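Local atomic coordinates of putative glutathione S-transferase (Sinorhizobium meliloti, PDB entry 4MDC), a protein that probably acts as a glutathione transferase, joining glutathione to electrophilic substrates, and works as a homodimer. Residues A34-R39 with L234-R239; R81-A86 with S90-E95; T162-I167 with L206-W211. One frame throughout, in Å; residues are numbered along the deposited sequence.

Contact 1 of 3, residues A34-R39 with L234-R239; sequences ASRFVR and LAERVR
R39 lays the end of its guanidinium group against the carboxylate of E236, and R36, one turn earlier on the same face of helix 33-44, reaches the same group. The R39 grip is end-on: NH1 donates to E236 OE1 at 3.0 Å, a fairly straight bond of 158° that uses the syn lone pair, while R39 NH2 meets E236 OE2 at 2.9 Å from above the carboxylate plane. R39 NH1 also leans to E236 OE2, at 2.9 Å, which therefore accepts from both nitrogens. The two planes are turned 50° apart. A bend at chi3 (70°) turns the R39 guanidinium and presents its edge to the glutamate.

R36 adds a weak, bent bond, from NH2 to E236 OE1 at 3.0 Å. The stronger partners of its guanidinium are the hydroxyls of S201 and Y247, at NH1. E236 stands just beyond helix 231-235, its CG anti to the backbone N, and its extended chain sends the carboxylate across to meet the arginines from the opposite direction. A glutamate suits this place because it has the length to span backbones whose nearest CA atoms, those of R36 and E236, are 10.9 Å apart.

The network ties the first helix of the thioredoxin-like N-terminal domain to the last part of the helical C-terminal domain. With both arginines largely buried, the carboxylate is likely to stay ionised, though its one negative charge can balance only one of the two positive ones.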
ATOM      1  N   ALA B  34       0.209   2.548  11.151  1.00 14.13           N
ATOM      2  CA  ALA B  34       0.942   1.389  10.653  1.00 14.69           C
ATOM      3  C   ALA B  34       1.919   0.872  11.748  1.00 14.47           C
ATOM      4  O   ALA B  34       2.090  -0.328  11.918  1.00 14.65           O
ATOM      5  CB  ALA B  34       1.671   1.706   9.336  1.00 14.59           C
ATOM      6  N   SER B  35       2.541   1.790  12.498  1.00 14.33           N
ATOM      7  CA  SER B  35       3.415   1.443  13.551  1.00 14.05           C
ATOM      8  C   SER B  35       2.667   0.737  14.680  1.00 14.10           C
ATOM      9  O   SER B  35       3.149  -0.239  15.240  1.00 14.08           O
ATOM     10  CB  SER B  35       4.115   2.714  14.142  1.00 13.84           C
ATOM     11  OG  SER B  35       5.010   3.377  13.235  1.00 14.24           O
ATOM     12  N   ARG B  36       1.529   1.297  15.095  1.00 13.52           N
ATOM     13  CA  ARG B  36       0.735   0.702  16.134  1.00 13.33           C
ATOM     14  C   ARG B  36       0.219  -0.667  15.748  1.00 13.40           C
ATOM     15  O   ARG B  36       0.147  -1.547  16.588  1.00 13.25           O
ATOM     16  CB  ARG B  36      -0.413   1.638  16.547  1.00 13.52           C
ATOM     17  CG  ARG B  36       0.062   2.859  17.308  1.00 13.36           C
ATOM     18  CD  ARG B  36      -1.093   3.642  17.837  1.00 13.67           C
ATOM     19  NE  ARG B  36      -0.605   4.613  18.843  1.00 14.45           N
ATOM     20  CZ  ARG B  36      -1.322   5.067  19.833  1.00 15.72           C
ATOM     21  NH1 ARG B  36      -2.585   4.747  20.013  1.00 16.20           N
ATOM     22  NH2 ARG B  36      -0.727   5.884  20.728  1.00 16.39           N
ATOM     23  N   PHE B  37      -0.103  -0.826  14.484  1.00 13.45           N
ATOM     24  CA  PHE B  37      -0.577  -2.101  13.978  1.00 14.08           C
ATOM     25  C   PHE B  37       0.497  -3.189  14.170  1.00 13.86           C
ATOM     26  O   PHE B  37       0.180  -4.285  14.656  1.00 15.01           O
ATOM     27  CB  PHE B  37      -0.907  -1.923  12.507  1.00 13.89           C
ATOM     28  CG  PHE B  37      -1.094  -3.193  11.720  1.00 14.84           C
ATOM     29  CD1 PHE B  37      -2.199  -4.036  11.924  1.00 15.03           C
ATOM     30  CD2 PHE B  37      -0.194  -3.530  10.761  1.00 15.29           C
ATOM     31  CE1 PHE B  37      -2.386  -5.171  11.139  1.00 15.85           C
ATOM     32  CE2 PHE B  37      -0.391  -4.663   9.962  1.00 15.57           C
ATOM     33  CZ  PHE B  37      -1.489  -5.496  10.156  1.00 15.87           C
ATOM     34  N   VAL B  38       1.714  -2.884  13.775  1.00 13.07           N
ATOM     35  CA  VAL B  38       2.826  -3.802  13.983  1.00 13.42           C
ATOM     36  C   VAL B  38       3.104  -4.094  15.440  1.00 13.73           C
ATOM     37  O   VAL B  38       3.290  -5.222  15.836  1.00 13.57           O
ATOM     38  CB  VAL B  38       4.079  -3.308  13.253  1.00 13.50           C
ATOM     39  CG1 VAL B  38       5.275  -4.177  13.587  1.00 13.85           C
ATOM     40  CG2 VAL B  38       3.817  -3.399  11.750  1.00 13.64           C
ATOM     41  N   ARG B  39       3.069  -3.063  16.273  1.00 13.97           N
ATOM     42  CA  ARG B  39       3.215  -3.289  17.683  1.00 14.58           C
ATOM     43  C   ARG B  39       2.187  -4.268  18.243  1.00 15.06           C
ATOM     44  O   ARG B  39       2.505  -5.089  19.121  1.00 15.25           O
ATOM     45  CB  ARG B  39       3.173  -1.968  18.457  1.00 15.05           C
ATOM     46  CG  ARG B  39       4.439  -1.150  18.291  1.00 15.81           C
ATOM     47  CD  ARG B  39       4.220   0.285  18.740  1.00 15.91           C
ATOM     48  NE  ARG B  39       4.056   0.393  20.179  1.00 17.76           N
ATOM     49  CZ  ARG B  39       3.737   1.527  20.798  1.00 18.98           C
ATOM     50  NH1 ARG B  39       3.449   2.630  20.094  1.00 19.61           N
ATOM     51  NH2 ARG B  39       3.640   1.541  22.136  1.00 18.82           N
ATOM     52  N   LEU B 234      -2.359   2.494  25.256  1.00 18.08           N
ATOM     53  CA  LEU B 234      -3.172   3.376  26.102  1.00 18.22           C
ATOM     54  C   LEU B 234      -2.303   4.112  27.135  1.00 19.11           C
ATOM     55  O   LEU B 234      -2.712   5.177  27.583  1.00 19.64           O
ATOM     56  CB  LEU B 234      -4.257   2.600  26.804  1.00 18.25           C
ATOM     57  CG  LEU B 234      -5.276   1.887  25.873  1.00 18.54           C
ATOM     58  CD1 LEU B 234      -6.327   1.257  26.750  1.00 19.91           C
ATOM     59  CD2 LEU B 234      -5.911   2.809  24.870  1.00 18.62           C
ATOM     60  N   ALA B 235      -1.138   3.546  27.449  1.00 20.13           N
ATOM     61  CA  ALA B 235      -0.211   4.154  28.444  1.00 21.59           C
ATOM     62  C   ALA B 235       0.674   5.206  27.794  1.00 22.76           C
ATOM     63  O   ALA B 235       1.133   6.116  28.435  1.00 23.56           O
ATOM     64  CB  ALA B 235       0.649   3.085  29.104  1.00 22.85           C
ATOM     65  N   GLU B 236       0.809   5.090  26.472  1.00 24.07           N
ATOM     66  CA  GLU B 236       1.716   5.893  25.659  1.00 24.81           C
ATOM     67  C   GLU B 236       1.289   7.359  25.637  1.00 23.38           C
ATOM     68  O   GLU B 236       0.103   7.661  25.566  1.00 22.92           O
ATOM     69  CB  GLU B 236       1.593   5.419  24.199  1.00 25.37           C
ATOM     70  CG  GLU B 236       2.659   5.937  23.329  1.00 27.90           C
ATOM     71  CD  GLU B 236       2.903   5.024  22.185  1.00 27.59           C
ATOM     72  OE1 GLU B 236       2.052   4.984  21.252  1.00 28.10           O
ATOM     73  OE2 GLU B 236       3.962   4.388  22.282  1.00 30.22           O
ATOM     74  N   ARG B 237       2.263   8.261  25.628  1.00 22.08           N
ATOM     75  CA  ARG B 237       1.962   9.647  25.425  1.00 23.66           C
ATOM     76  C   ARG B 237       2.864  10.217  24.344  1.00 24.58           C
ATOM     77  O   ARG B 237       4.031   9.834  24.215  1.00 25.65           O
ATOM     78  CB  ARG B 237       2.120  10.425  26.754  1.00 23.99           C
ATOM     79  CG  ARG B 237       1.101  10.059  27.857  1.00 25.19           C
ATOM     80  CD  ARG B 237      -0.330  10.432  27.484  1.00 26.00           C
ATOM     81  NE  ARG B 237      -1.306  10.042  28.505  1.00 27.11           N
ATOM     82  CZ  ARG B 237      -1.919   8.857  28.585  1.00 29.53           C
ATOM     83  NH1 ARG B 237      -1.725   7.890  27.670  1.00 25.45           N
ATOM     84  NH2 ARG B 237      -2.782   8.639  29.588  1.00 30.47           N
ATOM     85  N   VAL B 238       2.329  11.161  23.605  1.00 23.98           N
ATOM     86  CA  VAL B 238       3.047  11.837  22.558  1.00 25.79           C
ATOM     87  C   VAL B 238       3.606  13.126  23.104  1.00 26.80           C
ATOM     88  O   VAL B 238       2.853  13.901  23.735  1.00 24.08           O
ATOM     89  CB  VAL B 238       2.088  12.143  21.396  1.00 27.05           C
ATOM     90  CG1 VAL B 238       2.787  12.909  20.295  1.00 29.03           C
ATOM     91  CG2 VAL B 238       1.518  10.838  20.873  1.00 28.44           C
ATOM     92  N   ARG B 239       4.893  13.384  22.845  1.00 28.88           N
ATOM     93  CA  ARG B 239       5.552  14.584  23.345  0.50 31.17           C
ATOM     94  C   ARG B 239       4.786  15.835  22.919  1.00 31.47           C
ATOM     95  O   ARG B 239       4.529  16.037  21.761  1.00 30.88           O
ATOM     96  CB  ARG B 239       7.034  14.595  22.880  0.50 33.62           C
ATOM     97  CG  ARG B 239       7.871  15.738  23.425  0.50 35.41           C
ATOM     98  CD  ARG B 239       9.369  15.345  23.506  0.50 36.57           C
ATOM     99  NE  ARG B 239      10.275  16.476  23.649  0.50 38.92           N
ATOM    100  CZ  ARG B 239      10.336  17.221  24.744  0.50 40.28           C
ATOM    101  NH1 ARG B 239       9.517  16.967  25.752  0.50 40.08           N
ATOM    102  NH2 ARG B 239      11.190  18.226  24.813  0.50 41.84           N
TER

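Contact 2 of 3, residues R81-A86 with S90-E95; sequences RALCGA and SEYLDE
Beyond strand 82-84 the chain turns at G85, the N-cap residue, into helix 86-96, where S90 N donates to A86 O at 2.9 Å and 159°, an i to i+4 bond. G85 has positive phi, and a CB there would collide with the carbonyl oxygen of C84. S90 OG also lies 2.9 Å from A86 O and within bonding distance of T87 O.

L83 points from the strand toward the helix and sets one methyl over a face of the Y92 ring. Its CD1 lies 3.5 Å from the ring centroid, 20° off the normal, a CH-pi contact displaced toward CG and CD2. With CG anti to the backbone N (chi1 176°), Y92 turns its ring to meet that methyl. Leucine carries its methyls two bonds beyond CB, far enough to set CD1 on the ring, and tyrosine adds a hydroxyl, bonded to D77. An alanine in place of Y92 would probably leave the L83 methyl without its aromatic seat and D77 without that hydroxyl partner. F112 of the second subunit meets the Y92 ring too, so the pair borders the dimer interface. Edge strand, tight turn and helix end the beta-beta-alpha motif that closes the thioredoxin-like GST N-terminal domain.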
ATOM      1  N   ARG B  81      18.239  -7.293   8.336  1.00 27.87           N
ATOM      2  CA  ARG B  81      17.547  -6.941   7.104  1.00 30.55           C
ATOM      3  C   ARG B  81      16.350  -6.093   7.435  1.00 28.32           C
ATOM      4  O   ARG B  81      15.458  -6.563   8.124  1.00 31.10           O
ATOM      5  CB  ARG B  81      17.167  -8.191   6.299  1.00 34.16           C
ATOM      6  CG  ARG B  81      18.433  -8.870   5.798  1.00 40.41           C
ATOM      7  CD  ARG B  81      18.236 -10.092   4.961  1.00 49.00           C
ATOM      8  NE  ARG B  81      18.567 -11.351   5.636  1.00 58.08           N
ATOM      9  CZ  ARG B  81      18.800 -12.511   5.013  1.00 64.68           C
ATOM     10  NH1 ARG B  81      18.717 -12.599   3.685  1.00 67.41           N
ATOM     11  NH2 ARG B  81      19.110 -13.591   5.731  1.00 65.45           N
ATOM     12  N   ALA B  82      16.338  -4.850   6.972  1.00 26.93           N
ATOM     13  CA  ALA B  82      15.237  -3.938   7.268  1.00 25.78           C
ATOM     14  C   ALA B  82      13.979  -4.259   6.482  1.00 24.68           C
ATOM     15  O   ALA B  82      14.002  -4.359   5.275  1.00 23.98           O
ATOM     16  CB  ALA B  82      15.646  -2.505   7.021  1.00 25.72           C
ATOM     17  N   LEU B  83      12.902  -4.443   7.213  1.00 22.82           N
ATOM     18  CA  LEU B  83      11.591  -4.744   6.668  1.00 22.65           C
ATOM     19  C   LEU B  83      10.759  -3.486   6.868  1.00 21.98           C
ATOM     20  O   LEU B  83      10.542  -3.030   7.999  1.00 20.91           O
ATOM     21  CB  LEU B  83      10.980  -5.936   7.384  1.00 21.40           C
ATOM     22  CG  LEU B  83      11.765  -7.243   7.350  1.00 23.42           C
ATOM     23  CD1 LEU B  83      11.062  -8.291   8.173  1.00 24.54           C
ATOM     24  CD2 LEU B  83      11.944  -7.716   5.928  1.00 24.64           C
ATOM     25  N   CYS B  84      10.302  -2.915   5.781  1.00 22.29           N
ATOM     26  CA  CYS B  84       9.645  -1.609   5.834  1.00 24.01           C
ATOM     27  C   CYS B  84       8.165  -1.643   5.516  1.00 22.94           C
ATOM     28  O   CYS B  84       7.764  -2.189   4.480  1.00 22.48           O
ATOM     29  CB  CYS B  84      10.313  -0.683   4.852  1.00 28.93           C
ATOM     30  SG  CYS B  84      12.049  -0.399   5.335  1.00 35.65           S
ATOM     31  N   GLY B  85       7.376  -1.035   6.398  1.00 20.93           N
ATOM     32  CA  GLY B  85       5.966  -0.876   6.215  1.00 19.57           C
ATOM     33  C   GLY B  85       5.131  -2.009   6.831  1.00 19.36           C
ATOM     34  O   GLY B  85       5.576  -3.146   6.995  1.00 19.27           O
ATOM     35  N   ALA B  86       3.874  -1.711   7.044  1.00 18.68           N
ATOM     36  CA  ALA B  86       3.003  -2.619   7.746  1.00 17.47           C
ATOM     37  C   ALA B  86       2.725  -3.925   6.985  1.00 17.46           C
ATOM     38  O   ALA B  86       2.639  -4.976   7.596  1.00 17.49           O
ATOM     39  CB  ALA B  86       1.725  -1.923   8.068  1.00 18.15           C
ATOM     40  N   SER B  90       3.953  -7.437   8.537  1.00 15.17           N
ATOM     41  CA  SER B  90       2.900  -8.341   8.989  1.00 15.17           C
ATOM     42  C   SER B  90       2.934  -9.719   8.262  1.00 15.96           C
ATOM     43  O   SER B  90       2.651 -10.752   8.877  1.00 16.08           O
ATOM     44  CB  SER B  90       1.515  -7.645   8.888  1.00 14.71           C
ATOM     45  OG  SER B  90       1.139  -7.402   7.544  1.00 14.31           O
ATOM     46  N   GLU B  91       3.294  -9.711   6.992  1.00 16.09           N
ATOM     47  CA  GLU B  91       3.395 -10.970   6.215  1.00 16.91           C
ATOM     48  C   GLU B  91       4.577 -11.782   6.747  1.00 16.81           C
ATOM     49  O   GLU B  91       4.472 -12.980   6.949  1.00 17.44           O
ATOM     50  CB  GLU B  91       3.547 -10.698   4.696  1.00 16.77           C
ATOM     51  CG  GLU B  91       2.321  -9.992   4.076  1.00 17.40           C
ATOM     52  CD  GLU B  91       1.031 -10.807   4.104  1.00 18.17           C
ATOM     53  OE1 GLU B  91       1.104 -12.079   4.167  1.00 20.26           O
ATOM     54  OE2 GLU B  91      -0.060 -10.185   3.985  1.00 18.78           O
ATOM     55  N   TYR B  92       5.684 -11.090   6.955  1.00 16.47           N
ATOM     56  CA  TYR B  92       6.906 -11.698   7.510  1.00 16.98           C
ATOM     57  C   TYR B  92       6.645 -12.350   8.873  1.00 16.78           C
ATOM     58  O   TYR B  92       7.049 -13.504   9.092  1.00 16.67           O
ATOM     59  CB  TYR B  92       8.039 -10.670   7.632  1.00 16.25           C
ATOM     60  CG  TYR B  92       9.300 -11.185   8.291  1.00 17.08           C
ATOM     61  CD1 TYR B  92      10.230 -11.938   7.588  1.00 17.88           C
ATOM     62  CD2 TYR B  92       9.531 -10.954   9.658  1.00 17.26           C
ATOM     63  CE1 TYR B  92      11.371 -12.423   8.184  1.00 18.98           C
ATOM     64  CE2 TYR B  92      10.667 -11.450  10.268  1.00 18.26           C
ATOM     65  CZ  TYR B  92      11.593 -12.190   9.542  1.00 19.71           C
ATOM     66  OH  TYR B  92      12.748 -12.677  10.088  1.00 20.23           O
ATOM     67  N   LEU B  93       5.948 -11.617   9.748  1.00 16.84           N
ATOM     68  CA  LEU B  93       5.567 -12.161  11.040  1.00 17.75           C
ATOM     69  C   LEU B  93       4.626 -13.357  10.955  1.00 18.12           C
ATOM     70  O   LEU B  93       4.765 -14.293  11.755  1.00 19.67           O
ATOM     71  CB  LEU B  93       4.988 -11.094  11.976  1.00 17.79           C
ATOM     72  CG  LEU B  93       5.994 -10.022  12.373  1.00 17.97           C
ATOM     73  CD1 LEU B  93       5.324  -8.908  13.141  1.00 18.01           C
ATOM     74  CD2 LEU B  93       7.162 -10.571  13.156  1.00 19.18           C
ATOM     75  N   ASP B  94       3.702 -13.391   9.991  1.00 17.98           N
ATOM     76  CA  ASP B  94       2.901 -14.576   9.790  1.00 19.39           C
ATOM     77  C   ASP B  94       3.777 -15.770   9.388  1.00 19.36           C
ATOM     78  O   ASP B  94       3.584 -16.898   9.879  1.00 19.82           O
ATOM     79  CB  ASP B  94       1.790 -14.414   8.740  1.00 19.55           C
ATOM     80  CG  ASP B  94       0.830 -15.597   8.735  1.00 20.69           C
ATOM     81  OD1 ASP B  94       0.118 -15.829   9.733  1.00 22.93           O
ATOM     82  OD2 ASP B  94       0.803 -16.362   7.717  1.00 23.36           O
ATOM     83  N   GLU B  95       4.729 -15.508   8.511  1.00 19.00           N
ATOM     84  CA  GLU B  95       5.593 -16.567   7.940  1.00 21.15           C
ATOM     85  C   GLU B  95       6.604 -17.177   8.913  1.00 21.02           C
ATOM     86  O   GLU B  95       6.959 -18.333   8.799  1.00 20.69           O
ATOM     87  CB  GLU B  95       6.339 -16.031   6.711  1.00 21.55           C
ATOM     88  CG  GLU B  95       5.397 -15.705   5.580  1.00 22.53           C
ATOM     89  CD  GLU B  95       6.031 -14.900   4.445  1.00 23.33           C
ATOM     90  OE1 GLU B  95       7.275 -14.862   4.350  1.00 26.05           O
ATOM     91  OE2 GLU B  95       5.281 -14.255   3.703  1.00 24.16           O
TER

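Contact 3 of 3, residues T162-I167 with L206-W211; sequences TSRSNI and LGEIDW
R164 has CG beside its backbone N and an extended chain from there to NE, whereas E208 folds at chi2 (-79°), and these two shapes bring guanidinium and carboxylate together although the side chains cross at about a right angle. The grip is side-on. R164 NE donates to E208 OE1 at 2.9 Å, and R164 NH2 to E208 OE2 at 2.8 Å along a nearly straight line of 175°. Each oxygen uses its syn lone pair, and the two planes are 26° apart, so the paired bonds hold the flat groups close to coplanar and resist rotation of either one. R140, on helix 111-145, also makes a salt bridge to E208 OE2 and touches R164, so two arginines share the carboxylate, which would probably help keep it charged.

Beneath the ion pair I167 supplies the apolar part. Its CD1 lies 3.7 Å from E208 O and 4.2 Å from E208 CB. Isoleucine fits here because its long branch reaches the backbone and CB of the glutamate while the polar end is left to the arginines.

G207, just before E208, has positive phi and completes a Schellman motif at the end of helix 191-205, an easy conformation for a residue with no side chain. The contact links the end of helix 157-165 and the start of helix 167-180 to the loop leading to helix 215-225, with helix 111-145 alongside through R140 and V132.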
ATOM      1  N   THR B 162     -10.885  19.282   5.455  1.00 26.79           N
ATOM      2  CA  THR B 162     -11.028  18.211   4.482  1.00 28.58           C
ATOM      3  C   THR B 162     -10.870  16.870   5.203  1.00 26.88           C
ATOM      4  O   THR B 162     -11.704  15.977   5.030  1.00 26.95           O
ATOM      5  CB  THR B 162     -10.014  18.355   3.334  1.00 29.99           C
ATOM      6  OG1 THR B 162     -10.237  19.591   2.681  1.00 32.95           O
ATOM      7  CG2 THR B 162     -10.206  17.260   2.264  1.00 32.27           C
ATOM      8  N   SER B 163      -9.796  16.730   5.979  1.00 24.14           N
ATOM      9  CA  SER B 163      -9.529  15.467   6.656  1.00 24.03           C
ATOM     10  C   SER B 163     -10.640  15.082   7.612  1.00 23.67           C
ATOM     11  O   SER B 163     -11.099  13.961   7.633  1.00 22.94           O
ATOM     12  CB  SER B 163      -8.253  15.552   7.456  1.00 24.59           C
ATOM     13  OG  SER B 163      -7.210  15.944   6.643  1.00 29.36           O
ATOM     14  N   ARG B 164     -11.085  16.045   8.411  1.00 24.30           N
ATOM     15  CA  ARG B 164     -12.219  15.831   9.309  1.00 24.83           C
ATOM     16  C   ARG B 164     -13.496  15.441   8.585  1.00 25.62           C
ATOM     17  O   ARG B 164     -14.254  14.609   9.093  1.00 25.19           O
ATOM     18  CB  ARG B 164     -12.475  17.055  10.191  1.00 25.33           C
ATOM     19  CG  ARG B 164     -11.406  17.178  11.263  1.00 23.92           C
ATOM     20  CD  ARG B 164     -11.406  18.501  11.994  1.00 26.48           C
ATOM     21  NE  ARG B 164     -10.452  18.409  13.090  1.00 25.55           N
ATOM     22  CZ  ARG B 164      -9.927  19.439  13.720  1.00 26.73           C
ATOM     23  NH1 ARG B 164     -10.236  20.685  13.351  1.00 27.69           N
ATOM     24  NH2 ARG B 164      -9.108  19.204  14.721  1.00 26.17           N
ATOM     25  N   SER B 165     -13.792  16.088   7.465  1.00 26.25           N
ATOM     26  CA  SER B 165     -15.016  15.773   6.728  1.00 28.76           C
ATOM     27  C   SER B 165     -14.999  14.323   6.209  1.00 27.07           C
ATOM     28  O   SER B 165     -16.060  13.781   5.877  1.00 28.31           O
ATOM     29  CB  SER B 165     -15.226  16.723   5.537  1.00 30.56           C
ATOM     30  OG  SER B 165     -14.360  16.378   4.449  1.00 31.52           O
ATOM     31  N   ASN B 166     -13.819  13.703   6.118  1.00 24.32           N
ATOM     32  CA  ASN B 166     -13.725  12.320   5.605  1.00 21.25           C
ATOM     33  C   ASN B 166     -13.874  11.239   6.689  1.00 19.88           C
ATOM     34  O   ASN B 166     -13.948  10.040   6.384  1.00 19.64           O
ATOM     35  CB  ASN B 166     -12.398  12.123   4.882  1.00 21.99           C
ATOM     36  CG  ASN B 166     -12.352  12.832   3.530  1.00 23.76           C
ATOM     37  OD1 ASN B 166     -13.363  13.034   2.905  1.00 25.59           O
ATOM     38  ND2 ASN B 166     -11.169  13.250   3.113  1.00 25.38           N
ATOM     39  N   ILE B 167     -13.877  11.660   7.955  1.00 19.94           N
ATOM     40  CA  ILE B 167     -13.919  10.741   9.067  1.00 19.54           C
ATOM     41  C   ILE B 167     -15.208   9.962   9.092  1.00 18.12           C
ATOM     42  O   ILE B 167     -15.183   8.745   9.297  1.00 17.55           O
ATOM     43  CB  ILE B 167     -13.713  11.450  10.396  1.00 20.92           C
ATOM     44  CG1 ILE B 167     -12.282  11.888  10.518  1.00 22.65           C
ATOM     45  CG2 ILE B 167     -14.046  10.546  11.592  1.00 21.55           C
ATOM     46  CD1 ILE B 167     -12.044  12.834  11.665  1.00 22.84           C
ATOM     47  N   LEU B 206      -6.338  12.005  19.671  1.00 18.70           N
ATOM     48  CA  LEU B 206      -6.507  13.412  19.283  1.00 20.34           C
ATOM     49  C   LEU B 206      -7.931  13.982  19.501  1.00 20.00           C
ATOM     50  O   LEU B 206      -8.171  15.139  19.198  1.00 20.70           O
ATOM     51  CB  LEU B 206      -6.105  13.566  17.810  1.00 21.55           C
ATOM     52  CG  LEU B 206      -4.607  13.409  17.511  1.00 22.50           C
ATOM     53  CD1 LEU B 206      -4.375  13.298  16.012  1.00 21.81           C
ATOM     54  CD2 LEU B 206      -3.825  14.587  18.083  1.00 25.38           C
ATOM     55  N   GLY B 207      -8.851  13.135  19.947  1.00 19.25           N
ATOM     56  CA  GLY B 207     -10.222  13.540  20.194  1.00 20.04           C
ATOM     57  C   GLY B 207     -11.040  13.812  18.953  1.00 19.48           C
ATOM     58  O   GLY B 207     -11.995  14.557  18.994  1.00 20.71           O
ATOM     59  N   GLU B 208     -10.670  13.181  17.845  1.00 18.99           N
ATOM     60  CA  GLU B 208     -11.287  13.458  16.557  1.00 19.40           C
ATOM     61  C   GLU B 208     -12.527  12.595  16.236  1.00 19.75           C
ATOM     62  O   GLU B 208     -13.171  12.823  15.221  1.00 20.13           O
ATOM     63  CB  GLU B 208     -10.250  13.292  15.433  1.00 19.81           C
ATOM     64  CG  GLU B 208      -9.060  14.225  15.575  1.00 20.72           C
ATOM     65  CD  GLU B 208      -9.341  15.652  15.099  1.00 23.48           C
ATOM     66  OE1 GLU B 208     -10.408  15.927  14.492  1.00 24.08           O
ATOM     67  OE2 GLU B 208      -8.475  16.511  15.329  1.00 24.53           O
ATOM     68  N   ILE B 209     -12.839  11.626  17.073  1.00 18.72           N
ATOM     69  CA  ILE B 209     -13.983  10.741  16.828  1.00 18.48           C
ATOM     70  C   ILE B 209     -15.169  11.100  17.735  1.00 20.11           C
ATOM     71  O   ILE B 209     -15.023  11.140  18.952  1.00 19.64           O
ATOM     72  CB  ILE B 209     -13.598   9.304  17.094  1.00 18.17           C
ATOM     73  CG1 ILE B 209     -12.602   8.886  16.030  1.00 18.55           C
ATOM     74  CG2 ILE B 209     -14.769   8.354  17.000  1.00 17.60           C
ATOM     75  CD1 ILE B 209     -11.798   7.731  16.457  1.00 19.16           C
ATOM     76  N   ASP B 210     -16.319  11.347  17.135  1.00 20.89           N
ATOM     77  CA  ASP B 210     -17.570  11.488  17.884  1.00 21.77           C
ATOM     78  C   ASP B 210     -18.207  10.129  18.050  1.00 20.85           C
ATOM     79  O   ASP B 210     -18.848   9.595  17.154  1.00 19.75           O
ATOM     80  CB  ASP B 210     -18.504  12.420  17.161  1.00 23.85           C
ATOM     81  CG  ASP B 210     -19.850  12.582  17.872  1.00 25.66           C
ATOM     82  OD1 ASP B 210     -20.153  11.924  18.900  1.00 25.14           O
ATOM     83  OD2 ASP B 210     -20.585  13.394  17.366  1.00 29.25           O
ATOM     84  N   TRP B 211     -17.981   9.534  19.220  1.00 20.74           N
ATOM     85  CA  TRP B 211     -18.450   8.167  19.437  1.00 20.65           C
ATOM     86  C   TRP B 211     -19.972   8.083  19.534  1.00 21.08           C
ATOM     87  O   TRP B 211     -20.536   7.015  19.301  1.00 19.66           O
ATOM     88  CB  TRP B 211     -17.777   7.552  20.655  1.00 20.81           C
ATOM     89  CG  TRP B 211     -16.346   7.198  20.450  1.00 19.70           C
ATOM     90  CD1 TRP B 211     -15.258   7.850  20.957  1.00 21.13           C
ATOM     91  CD2 TRP B 211     -15.822   6.133  19.627  1.00 18.88           C
ATOM     92  NE1 TRP B 211     -14.097   7.216  20.551  1.00 19.56           N
ATOM     93  CE2 TRP B 211     -14.421   6.161  19.740  1.00 18.87           C
ATOM     94  CE3 TRP B 211     -16.407   5.141  18.851  1.00 19.02           C
ATOM     95  CZ2 TRP B 211     -13.603   5.255  19.087  1.00 17.86           C
ATOM     96  CZ3 TRP B 211     -15.578   4.226  18.165  1.00 18.11           C
ATOM     97  CH2 TRP B 211     -14.203   4.285  18.316  1.00 17.82           C
TER

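How the contacts relate
Contacts 1 and 2 are neighbours, with centres 18 Å apart, and helix 33-44 joins them: F37 CD2 packs 3.7 Å from A86 CB, and F37 CE2 the same distance from S90 CB. Contact 3 belongs to the C-terminal domain alone; its centre is 19 Å from that of contact 1, and their nearest atoms are about 7 Å apart. It lies across the chain's centre from contact 2, 30 Å between centres. Contact 2 borders the second subunit, while contacts 1 and 3 touch no other protein chain of the dimer. In GSTs glutathione is generally held mainly by the N-terminal domain, the domain of contact 2 and of the helix in contact 1.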